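Local structure of cytochrome P450 268A2 Cyp268A2 (Mycobacterium marinum, 6BLD) at residues D131-N136 with L382-G387; L161-L166 with E178-A183; A183-V188 with T265-S270; A284-D289 with G295-E300. The protein is a cytochrome P450, a mostly helical protein that holds haem and, in this structure, (3E,5E)-6,10-dimethylundeca-3,5,9-trien-2-one. One frame throughout, in Å; residues are numbered along the deposited sequence.

How the interactions relate
Interactions 2 and 3 lie deep in the helical part of the fold and share Ala183 and helix 177-186, which meets helix 160-170 through aliphatic groups in interaction 2 and helix 247-278 through a charged pair and a water-linked amide in interaction 3. Interaction 1 is further from the centre but still mostly buried, with Lys134 at its exposed edge. It touches the three others: helix 375-392 packs against helices 160-170, 247-278 and 290-305, and helix 123-147 also packs against helix 160-170. Interaction 4 is a partly buried, local contact between successive helices. Methyl packing dominates interactions 1 and 2; interaction 4 pairs a leucine-alanine contact with an indole edge against a hydroxyl.

Interaction 1. Residues D131-N136 with L382-G387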
# COMPACT_ATOMS: atom_id res chain seq x y z
N ASP A 131 16.84 15.28 4.19
CA ASP A 131 18.11 15.40 3.49
C ASP A 131 18.72 14.03 3.22
O ASP A 131 19.32 13.81 2.16
CB ASP A 131 19.07 16.28 4.28
CG ASP A 131 18.82 17.76 4.07
OD1 ASP A 131 18.99 18.24 2.93
OD2 ASP A 131 18.44 18.45 5.04
N SER A 132 18.59 13.10 4.17
CA SER A 132 19.09 11.75 3.95
C SER A 132 18.30 11.04 2.86
O SER A 132 18.87 10.24 2.10
CB SER A 132 19.04 10.95 5.25
OG SER A 132 17.72 10.57 5.57
N ILE A 133 17.00 11.31 2.75
CA ILE A 133 16.21 10.77 1.65
C ILE A 133 16.66 11.38 0.33
O ILE A 133 16.78 10.68 -0.68
CB ILE A 133 14.71 11.01 1.91
CG1 ILE A 133 14.26 10.26 3.16
CG2 ILE A 133 13.88 10.60 0.70
CD1 ILE A 133 12.86 10.61 3.61
N LYS A 134 16.95 12.68 0.32
CA LYS A 134 17.44 13.33 -0.88
C LYS A 134 18.82 12.80 -1.27
O LYS A 134 19.13 12.65 -2.46
CB LYS A 134 17.50 14.84 -0.69
CG LYS A 134 16.13 15.52 -0.60
CD LYS A 134 16.28 16.99 -0.27
CE LYS A 134 14.98 17.74 -0.50
NZ LYS A 134 14.77 18.81 0.51
N ILE A 135 19.66 12.51 -0.27
CA ILE A 135 20.99 11.98 -0.56
C ILE A 135 20.90 10.56 -1.09
O ILE A 135 21.66 10.16 -1.98
CB ILE A 135 21.88 12.09 0.70
CG1 ILE A 135 22.30 13.55 0.92
CG2 ILE A 135 23.12 11.21 0.57
CD1 ILE A 135 22.58 13.89 2.37
N ASN A 136 19.97 9.76 -0.55
CA ASN A 136 19.77 8.41 -1.08
C ASN A 136 19.18 8.46 -2.48
O ASN A 136 19.58 7.67 -3.35
CB ASN A 136 18.86 7.62 -0.14
CG ASN A 136 19.62 6.97 1.00
OD1 ASN A 136 20.80 6.65 0.87
ND2 ASN A 136 18.95 6.79 2.13
N LEU A 382 8.76 10.50 -2.77
CA LEU A 382 8.35 10.72 -4.15
C LEU A 382 8.86 12.06 -4.67
O LEU A 382 9.25 12.18 -5.84
CB LEU A 382 6.84 10.64 -4.29
CG LEU A 382 6.20 9.38 -3.69
CD1 LEU A 382 4.69 9.55 -3.54
CD2 LEU A 382 6.55 8.16 -4.54
N ARG A 383 8.85 13.09 -3.83
CA ARG A 383 9.42 14.38 -4.23
C ARG A 383 10.91 14.25 -4.52
O ARG A 383 11.41 14.85 -5.48
CB ARG A 383 9.18 15.42 -3.13
CG ARG A 383 7.72 15.83 -2.94
CD ARG A 383 7.61 17.08 -2.08
NE ARG A 383 8.40 16.97 -0.85
CZ ARG A 383 7.91 16.58 0.32
NH1 ARG A 383 6.63 16.27 0.44
NH2 ARG A 383 8.71 16.51 1.38
N ALA A 384 11.62 13.47 -3.72
CA ALA A 384 13.07 13.37 -3.87
C ALA A 384 13.46 12.53 -5.07
O ALA A 384 14.37 12.91 -5.83
CB ALA A 384 13.69 12.80 -2.59
N ILE A 385 12.81 11.38 -5.28
CA ILE A 385 13.23 10.47 -6.34
C ILE A 385 12.85 11.03 -7.71
O ILE A 385 13.60 10.88 -8.69
CB ILE A 385 12.64 9.07 -6.12
CG1 ILE A 385 13.32 8.05 -7.04
CG2 ILE A 385 11.13 9.05 -6.31
CD1 ILE A 385 14.79 7.85 -6.75
N PHE A 386 11.70 11.71 -7.81
CA PHE A 386 11.30 12.26 -9.10
C PHE A 386 12.03 13.56 -9.41
O PHE A 386 12.20 13.90 -10.58
CB PHE A 386 9.78 12.47 -9.13
CG PHE A 386 9.01 11.20 -9.40
CD1 PHE A 386 9.03 10.62 -10.66
CD2 PHE A 386 8.29 10.59 -8.39
CE1 PHE A 386 8.33 9.45 -10.90
CE2 PHE A 386 7.59 9.43 -8.63
CZ PHE A 386 7.61 8.86 -9.89
N GLY A 387 12.46 14.29 -8.38
CA GLY A 387 13.31 15.44 -8.62
C GLY A 387 14.70 15.05 -9.09
O GLY A 387 15.29 15.71 -9.95
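Ala384 sets its CB against two successive residues of the facing helix, Ile133 and Lys134, and this small methyl is the tight part of the contact. The CG2 branch of Ile133 lies 4.0 Å from Ala384 CB. It gets there because CG2, rather than CG1, is anti to the backbone N; CG1 is beside that N (chi1 -63°) and carries the rest of the chain off to Thr165 of helix 160-170. Lys134 adds backbone and stem: its CA and its CG each lie 4.2 Å from Ala384 CB. With alanine in the middle the backbones come close, the CA atoms of Lys134 and Ala384 being 5.3 Å apart. Beyond CG the contact turns to solvent. The lysine runs on extended and bends at its last torsion, leaving its NZ 6.5 Å from Arg383 NH2. These like charges have an acid in common: Glu130 OE2 forms a salt bridge with Arg383 NH2 and a long, weak ion pair with Lys134 NZ, which probably softens their repulsion. On the inner side, Ile133 also rests on Leu377 and Gln381 of the helix that bears Ala384, and its side chain is about 8 Å from the haem. Close, alanine-mediated pairing of helix 123-147 with helix 375-392 belongs to the core helix bundle of the cytochrome P450 fold, built from helices D, E and L together with the long helix 247-278.

Interaction 2. Residues L161-L166 with E178-A183; sequences LPIRTL and ERVAHA
Ile163 supplies about half of the surface buried here and points straight at Ala181 and Val180, which receive it. Its CG1 is anti to the backbone N (chi1 -175°), so the longer branch reaches outward from helix 160-170 and lies 3.7 Å from Ala181 CB. CB of the isoleucine is nearly as close to that methyl, at 3.8 Å. The terminal CD1 then slips past the alanine: it sits 3.8 Å from Ala181 N, over the backbone, and meets Val180 CG1 at 4.0 Å. One side chain is thus wedged along two neighbouring residues of helix 177-186. The helices run at 118° to one another with axes 9.8 Å apart, and Ile163 and Ala181 are the residues whose CA atoms face each other most closely. The remaining branch, CG2, has Glu178 OE2 4.4 Å away at the rim. That carboxylate has its own partners, since OE1 forms a salt bridge with Lys159, while OE2 lies close to the like-charged OE2 of Glu160, a proximity that Lys159 and the nearby Arg164 probably offset. Val180 also touches Tyr211 and Leu212 of helix 201-225, and Ile163 also touches Asn262 of helix 247-278. Between these segments of helices E and F the contact is apolar packing with a carboxylate at its margin, so it probably depends on shape fit rather than on directional bonds.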
# COMPACT_ATOMS: atom_id res chain seq x y z
N LEU A 161 14.89 3.22 -3.08
CA LEU A 161 14.66 4.32 -2.15
C LEU A 161 13.77 3.91 -0.97
O LEU A 161 14.06 4.30 0.17
CB LEU A 161 14.05 5.53 -2.87
CG LEU A 161 13.93 6.77 -1.98
CD1 LEU A 161 15.29 7.16 -1.42
CD2 LEU A 161 13.31 7.93 -2.74
N PRO A 162 12.67 3.16 -1.19
CA PRO A 162 11.87 2.74 -0.02
C PRO A 162 12.65 1.92 1.00
O PRO A 162 12.51 2.17 2.20
CB PRO A 162 10.74 1.93 -0.66
CG PRO A 162 10.59 2.51 -2.01
CD PRO A 162 11.99 2.83 -2.45
N ILE A 163 13.46 0.96 0.56
CA ILE A 163 14.15 0.10 1.52
C ILE A 163 15.26 0.87 2.23
O ILE A 163 15.51 0.67 3.42
CB ILE A 163 14.67 -1.18 0.84
CG1 ILE A 163 15.27 -2.13 1.88
CG2 ILE A 163 15.70 -0.86 -0.24
CD1 ILE A 163 14.28 -2.61 2.92
N ARG A 164 15.94 1.77 1.51
CA ARG A 164 16.96 2.59 2.15
C ARG A 164 16.35 3.53 3.18
O ARG A 164 16.88 3.66 4.29
CB ARG A 164 17.73 3.38 1.09
CG ARG A 164 18.69 2.55 0.28
CD ARG A 164 19.81 3.40 -0.29
NE ARG A 164 20.46 2.77 -1.44
CZ ARG A 164 21.48 3.29 -2.10
NH1 ARG A 164 21.98 4.46 -1.72
NH2 ARG A 164 22.01 2.65 -3.13
N THR A 165 15.24 4.17 2.84
CA THR A 165 14.56 5.04 3.79
C THR A 165 14.01 4.25 4.97
O THR A 165 14.11 4.68 6.12
CB THR A 165 13.43 5.81 3.09
OG1 THR A 165 13.93 6.41 1.89
CG2 THR A 165 12.88 6.89 4.00
N LEU A 166 13.41 3.08 4.69
CA LEU A 166 12.88 2.24 5.76
C LEU A 166 14.00 1.76 6.68
O LEU A 166 13.92 1.92 7.91
CB LEU A 166 12.12 1.06 5.16
CG LEU A 166 11.40 0.07 6.09
CD1 LEU A 166 12.39 -0.75 6.91
CD2 LEU A 166 10.42 0.80 6.99
N GLU A 178 18.43 -5.77 1.36
CA GLU A 178 17.84 -6.22 0.10
C GLU A 178 16.93 -7.42 0.30
O GLU A 178 15.93 -7.57 -0.43
CB GLU A 178 18.94 -6.55 -0.91
CG GLU A 178 19.72 -5.33 -1.40
CD GLU A 178 18.84 -4.27 -2.03
OE1 GLU A 178 17.82 -4.62 -2.65
OE2 GLU A 178 19.16 -3.07 -1.89
N ARG A 179 17.23 -8.29 1.26
CA ARG A 179 16.37 -9.44 1.52
C ARG A 179 15.06 -9.03 2.18
O ARG A 179 14.02 -9.65 1.92
CB ARG A 179 17.10 -10.47 2.38
CG ARG A 179 18.38 -11.00 1.76
CD ARG A 179 19.17 -11.83 2.75
NE ARG A 179 18.46 -13.04 3.16
CZ ARG A 179 18.93 -13.94 4.01
NH1 ARG A 179 20.13 -13.77 4.55
NH2 ARG A 179 18.21 -15.01 4.32
N VAL A 180 15.09 -8.00 3.03
CA VAL A 180 13.86 -7.52 3.64
C VAL A 180 12.94 -6.91 2.58
O VAL A 180 11.73 -7.15 2.59
CB VAL A 180 14.17 -6.52 4.77
CG1 VAL A 180 12.94 -5.68 5.10
CG2 VAL A 180 14.68 -7.25 6.00
N ALA A 181 13.51 -6.14 1.66
CA ALA A 181 12.71 -5.58 0.57
C ALA A 181 12.13 -6.67 -0.31
O ALA A 181 10.98 -6.57 -0.76
CB ALA A 181 13.56 -4.62 -0.26
N HIS A 182 12.90 -7.73 -0.56
CA HIS A 182 12.39 -8.85 -1.35
C HIS A 182 11.30 -9.61 -0.59
O HIS A 182 10.30 -10.02 -1.18
CB HIS A 182 13.53 -9.79 -1.73
CG HIS A 182 13.08 -11.07 -2.35
ND1 HIS A 182 12.87 -12.22 -1.60
CD2 HIS A 182 12.81 -11.40 -3.63
CE1 HIS A 182 12.48 -13.19 -2.41
NE2 HIS A 182 12.44 -12.72 -3.64
N ALA A 183 11.49 -9.80 0.72
CA ALA A 183 10.50 -10.52 1.51
C ALA A 183 9.22 -9.70 1.67
O ALA A 183 8.12 -10.26 1.69
CB ALA A 183 11.08 -10.88 2.88

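Interaction 3. Residues A183-V188 with T265-S270; sequences AADALV and TRQTIS. With DXJ ((3E,5E)-6,10-dimethylundeca-3,5,9-trien-2-one), chain C.
Asp185 lays its carboxylate flat over the guanidinium of Arg266, the two planes only 6° apart, instead of meeting it edge-on as acids usually do. OD1 stands 3.7 Å above the guanidinium plane, over its centre, so that the long salt bridge from OD1 to Arg266 NH1 (3.9 Å) is purely electrostatic: no N-H points at the oxygen. Asp185 CB also rests 3.7 Å from NH1. Arg266 reaches this place with its chain extended from CG to NE, crossing the aspartate at about a right angle. Stronger bonds hold the acid from other sides. Its OD2 forms a salt bridge with Arg413, and OD1 accepts from a water at 2.7 Å; the same water takes a weak bond from Gln267 NE2, whose amide oxygen is bound by the backbone N of Ile412. Helix 247-278 is the long central helix of the P450 fold, touching the haem at Thr265, and helix 177-186 is the F helix beside it. Further along the same segment as Asp185, Leu187 lines the ligand pocket: its O lies 3.3 Å from C13 of (3E,5E)-6,10-dimethylundeca-3,5,9-trien-2-one, and its CD1 is 3.9 Å from O14 of the ligand, which Gln209 NE2 hydrogen-bonds.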
# COMPACT_ATOMS: atom_id res chain seq x y z
N ALA A 183 11.49 -9.80 0.72
CA ALA A 183 10.50 -10.52 1.51
C ALA A 183 9.22 -9.70 1.67
O ALA A 183 8.12 -10.26 1.69
CB ALA A 183 11.08 -10.88 2.88
N ALA A 184 9.35 -8.38 1.80
CA ALA A 184 8.17 -7.53 1.88
C ALA A 184 7.37 -7.57 0.58
O ALA A 184 6.14 -7.62 0.61
CB ALA A 184 8.58 -6.09 2.22
N ASP A 185 8.07 -7.55 -0.56
CA ASP A 185 7.39 -7.63 -1.85
C ASP A 185 6.73 -8.99 -2.05
O ASP A 185 5.70 -9.08 -2.74
CB ASP A 185 8.38 -7.34 -2.97
CG ASP A 185 7.76 -7.43 -4.35
OD1 ASP A 185 6.98 -6.53 -4.71
OD2 ASP A 185 8.05 -8.41 -5.07
N ALA A 186 7.29 -10.05 -1.47
CA ALA A 186 6.71 -11.38 -1.62
C ALA A 186 5.35 -11.49 -0.95
O ALA A 186 4.47 -12.20 -1.44
CB ALA A 186 7.66 -12.43 -1.03
N LEU A 187 5.15 -10.80 0.18
CA LEU A 187 3.95 -10.98 0.98
C LEU A 187 2.70 -10.40 0.33
O LEU A 187 1.60 -10.62 0.85
CB LEU A 187 4.15 -10.35 2.36
CG LEU A 187 5.25 -11.02 3.19
CD1 LEU A 187 5.33 -10.42 4.59
CD2 LEU A 187 5.02 -12.52 3.26
N VAL A 188 2.84 -9.67 -0.78
CA VAL A 188 1.69 -9.17 -1.52
C VAL A 188 1.63 -9.74 -2.93
O VAL A 188 0.81 -9.31 -3.74
CB VAL A 188 1.68 -7.63 -1.56
CG1 VAL A 188 1.71 -7.06 -0.14
CG2 VAL A 188 2.86 -7.11 -2.37
N THR A 265 5.29 2.57 -1.80
CA THR A 265 6.11 3.59 -2.45
C THR A 265 6.80 3.03 -3.69
O THR A 265 6.91 3.72 -4.71
CB THR A 265 7.14 4.14 -1.47
OG1 THR A 265 6.48 4.50 -0.25
CG2 THR A 265 7.84 5.36 -2.05
N ARG A 266 7.26 1.78 -3.62
CA ARG A 266 7.94 1.18 -4.76
C ARG A 266 7.03 1.11 -5.98
O ARG A 266 7.46 1.40 -7.10
CB ARG A 266 8.44 -0.22 -4.38
CG ARG A 266 8.58 -1.21 -5.52
CD ARG A 266 8.94 -2.58 -4.97
NE ARG A 266 9.19 -3.56 -6.01
CZ ARG A 266 9.94 -4.65 -5.85
NH1 ARG A 266 10.52 -4.89 -4.67
NH2 ARG A 266 10.12 -5.50 -6.85
N GLN A 267 5.75 0.76 -5.79
CA GLN A 267 4.84 0.70 -6.92
C GLN A 267 4.47 2.10 -7.41
O GLN A 267 4.33 2.32 -8.62
CB GLN A 267 3.58 -0.08 -6.55
CG GLN A 267 3.82 -1.51 -6.06
CD GLN A 267 4.84 -2.27 -6.89
OE1 GLN A 267 4.87 -2.16 -8.12
NE2 GLN A 267 5.68 -3.05 -6.22
N THR A 268 4.31 3.06 -6.49
CA THR A 268 3.99 4.42 -6.90
C THR A 268 5.10 5.03 -7.74
O THR A 268 4.83 5.81 -8.67
CB THR A 268 3.71 5.29 -5.67
OG1 THR A 268 2.71 4.66 -4.86
CG2 THR A 268 3.22 6.67 -6.08
N ILE A 269 6.36 4.69 -7.46
CA ILE A 269 7.47 5.19 -8.26
C ILE A 269 7.42 4.60 -9.66
O ILE A 269 7.61 5.31 -10.66
CB ILE A 269 8.81 4.91 -7.56
CG1 ILE A 269 8.93 5.74 -6.28
CG2 ILE A 269 9.97 5.20 -8.49
CD1 ILE A 269 9.99 5.25 -5.32
N SER A 270 7.17 3.29 -9.77
CA SER A 270 7.07 2.66 -11.08
C SER A 270 5.88 3.19 -11.87
O SER A 270 6.01 3.52 -13.05
CB SER A 270 6.98 1.14 -10.93
OG SER A 270 8.17 0.61 -10.36
C10 DXJ C . 0.63 -8.84 4.70
C13 DXJ C . 0.42 -12.41 3.35
C01 DXJ C . -0.89 -0.46 3.74
C02 DXJ C . -0.29 -1.85 3.57
C03 DXJ C . -0.19 -2.66 4.61
C04 DXJ C . 0.18 -2.31 2.19
C05 DXJ C . 0.41 -4.06 4.46
C06 DXJ C . -0.45 -5.12 5.13
C07 DXJ C . 0.27 -6.46 5.29
C08 DXJ C . -0.09 -7.49 4.55
C09 DXJ C . 1.39 -6.60 6.31
C11 DXJ C . 0.11 -9.91 4.15
C12 DXJ C . 0.80 -11.27 4.29
O14 DXJ C . 1.63 -11.43 5.12
O HOH W 1 4.93 -4.86 -4.00

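Interaction 4. Residues A284-D289 with G295-E300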
# COMPACT_ATOMS: atom_id res chain seq x y z
N ALA A 284 6.46 18.08 -18.64
CA ALA A 284 6.99 19.40 -18.94
C ALA A 284 6.38 20.47 -18.04
O ALA A 284 7.05 21.43 -17.68
CB ALA A 284 6.74 19.74 -20.41
N TRP A 285 5.10 20.31 -17.67
CA TRP A 285 4.48 21.25 -16.75
C TRP A 285 5.14 21.19 -15.38
O TRP A 285 5.41 22.24 -14.77
CB TRP A 285 2.98 20.96 -16.64
CG TRP A 285 2.27 21.79 -15.62
CD1 TRP A 285 1.72 23.03 -15.82
CD2 TRP A 285 2.01 21.45 -14.26
NE1 TRP A 285 1.14 23.47 -14.65
CE2 TRP A 285 1.31 22.52 -13.68
CE3 TRP A 285 2.31 20.34 -13.46
CZ2 TRP A 285 0.90 22.52 -12.35
CZ3 TRP A 285 1.91 20.34 -12.14
CH2 TRP A 285 1.21 21.42 -11.60
N LEU A 286 5.41 19.99 -14.87
CA LEU A 286 6.09 19.86 -13.59
C LEU A 286 7.51 20.40 -13.65
O LEU A 286 7.96 21.09 -12.73
CB LEU A 286 6.09 18.40 -13.14
CG LEU A 286 6.88 18.05 -11.88
CD1 LEU A 286 6.40 18.88 -10.70
CD2 LEU A 286 6.77 16.56 -11.58
N LEU A 287 8.22 20.12 -14.74
CA LEU A 287 9.60 20.58 -14.88
C LEU A 287 9.68 22.10 -14.98
O LEU A 287 10.67 22.70 -14.54
CB LEU A 287 10.25 19.93 -16.10
CG LEU A 287 11.63 20.42 -16.54
CD1 LEU A 287 12.66 20.14 -15.47
CD2 LEU A 287 12.03 19.77 -17.86
N ALA A 288 8.65 22.75 -15.53
CA ALA A 288 8.67 24.20 -15.71
C ALA A 288 8.68 24.95 -14.38
O ALA A 288 9.12 26.10 -14.34
CB ALA A 288 7.48 24.64 -16.55
N ASP A 289 8.19 24.33 -13.31
CA ASP A 289 8.17 24.96 -11.99
C ASP A 289 8.07 23.89 -10.91
O ASP A 289 7.02 23.73 -10.28
CB ASP A 289 7.00 25.95 -11.89
CG ASP A 289 7.24 27.04 -10.87
OD1 ASP A 289 8.20 26.91 -10.08
OD2 ASP A 289 6.48 28.03 -10.86
N GLY A 295 4.12 19.44 -5.15
CA GLY A 295 3.15 19.08 -4.14
C GLY A 295 1.90 18.43 -4.70
O GLY A 295 1.56 17.30 -4.32
N THR A 296 1.21 19.12 -5.61
CA THR A 296 0.02 18.55 -6.22
C THR A 296 0.38 17.44 -7.21
O THR A 296 -0.44 16.54 -7.45
CB THR A 296 -0.80 19.63 -6.92
OG1 THR A 296 -0.12 20.06 -8.11
CG2 THR A 296 -0.99 20.83 -6.00
N ALA A 297 1.57 17.49 -7.79
CA ALA A 297 2.00 16.43 -8.70
C ALA A 297 2.15 15.11 -7.97
O ALA A 297 1.76 14.05 -8.48
CB ALA A 297 3.30 16.82 -9.40
N VAL A 298 2.73 15.14 -6.76
CA VAL A 298 2.88 13.92 -5.97
C VAL A 298 1.52 13.36 -5.60
O VAL A 298 1.30 12.14 -5.64
CB VAL A 298 3.75 14.20 -4.73
CG1 VAL A 298 3.54 13.14 -3.66
CG2 VAL A 298 5.22 14.29 -5.12
N GLU A 299 0.57 14.23 -5.23
CA GLU A 299 -0.75 13.77 -4.84
C GLU A 299 -1.47 13.09 -5.99
O GLU A 299 -2.20 12.11 -5.79
CB GLU A 299 -1.58 14.94 -4.30
CG GLU A 299 -1.17 15.41 -2.92
CD GLU A 299 -0.84 14.26 -1.99
OE1 GLU A 299 -1.76 13.48 -1.64
OE2 GLU A 299 0.34 14.13 -1.60
N GLU A 300 -1.28 13.59 -7.22
CA GLU A 300 -1.91 12.95 -8.37
C GLU A 300 -1.19 11.67 -8.77
O GLU A 300 -1.83 10.72 -9.22
CB GLU A 300 -1.96 13.94 -9.54
CG GLU A 300 -2.48 13.32 -10.84
CD GLU A 300 -4.00 13.37 -10.95
OE1 GLU A 300 -4.53 13.10 -12.04
OE2 GLU A 300 -4.66 13.69 -9.94
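Trp285 and Leu286 both carry CG anti to the backbone N (chi1 175° and 174°), which sends two neighbouring side chains from helix 280-288 to Thr296 and Ala297 of the next helix. Leu286 is the simpler of the two. It points directly across, and its forked end brings CD1 to 3.9 Å and CD2 to 4.1 Å from Ala297 CB, both methyls meeting the one small group. Trp285 starts off to the side, and only the far corner of its six-membered ring arrives: CH2 lies 4.0 Å from Thr296 OG1, the hydroxyl sitting at the ring edge near its plane. The two side chains cross at about a right angle. This hydroxyl is held elsewhere, by a hydrogen bond to the backbone O of Leu354, and merely abuts the indole. Arg293, one turn before Thr296, adds a cation-pi contact with the indole and a hydrogen bond to Trp285 O, tying the tryptophan to the second helix at both ring and backbone. A few residues on, Glu300 pairs with Arg303 and Arg356, the Glu-Arg-Arg triad expected from the ExxR motif of P450 enzymes. The contact thus joins helices J and K, which follow each other in the chain; the loop at Leu354 and Ser355 packs against Trp285, while Val298 turns to Arg379, Leu382 and Arg383 of helix 375-392.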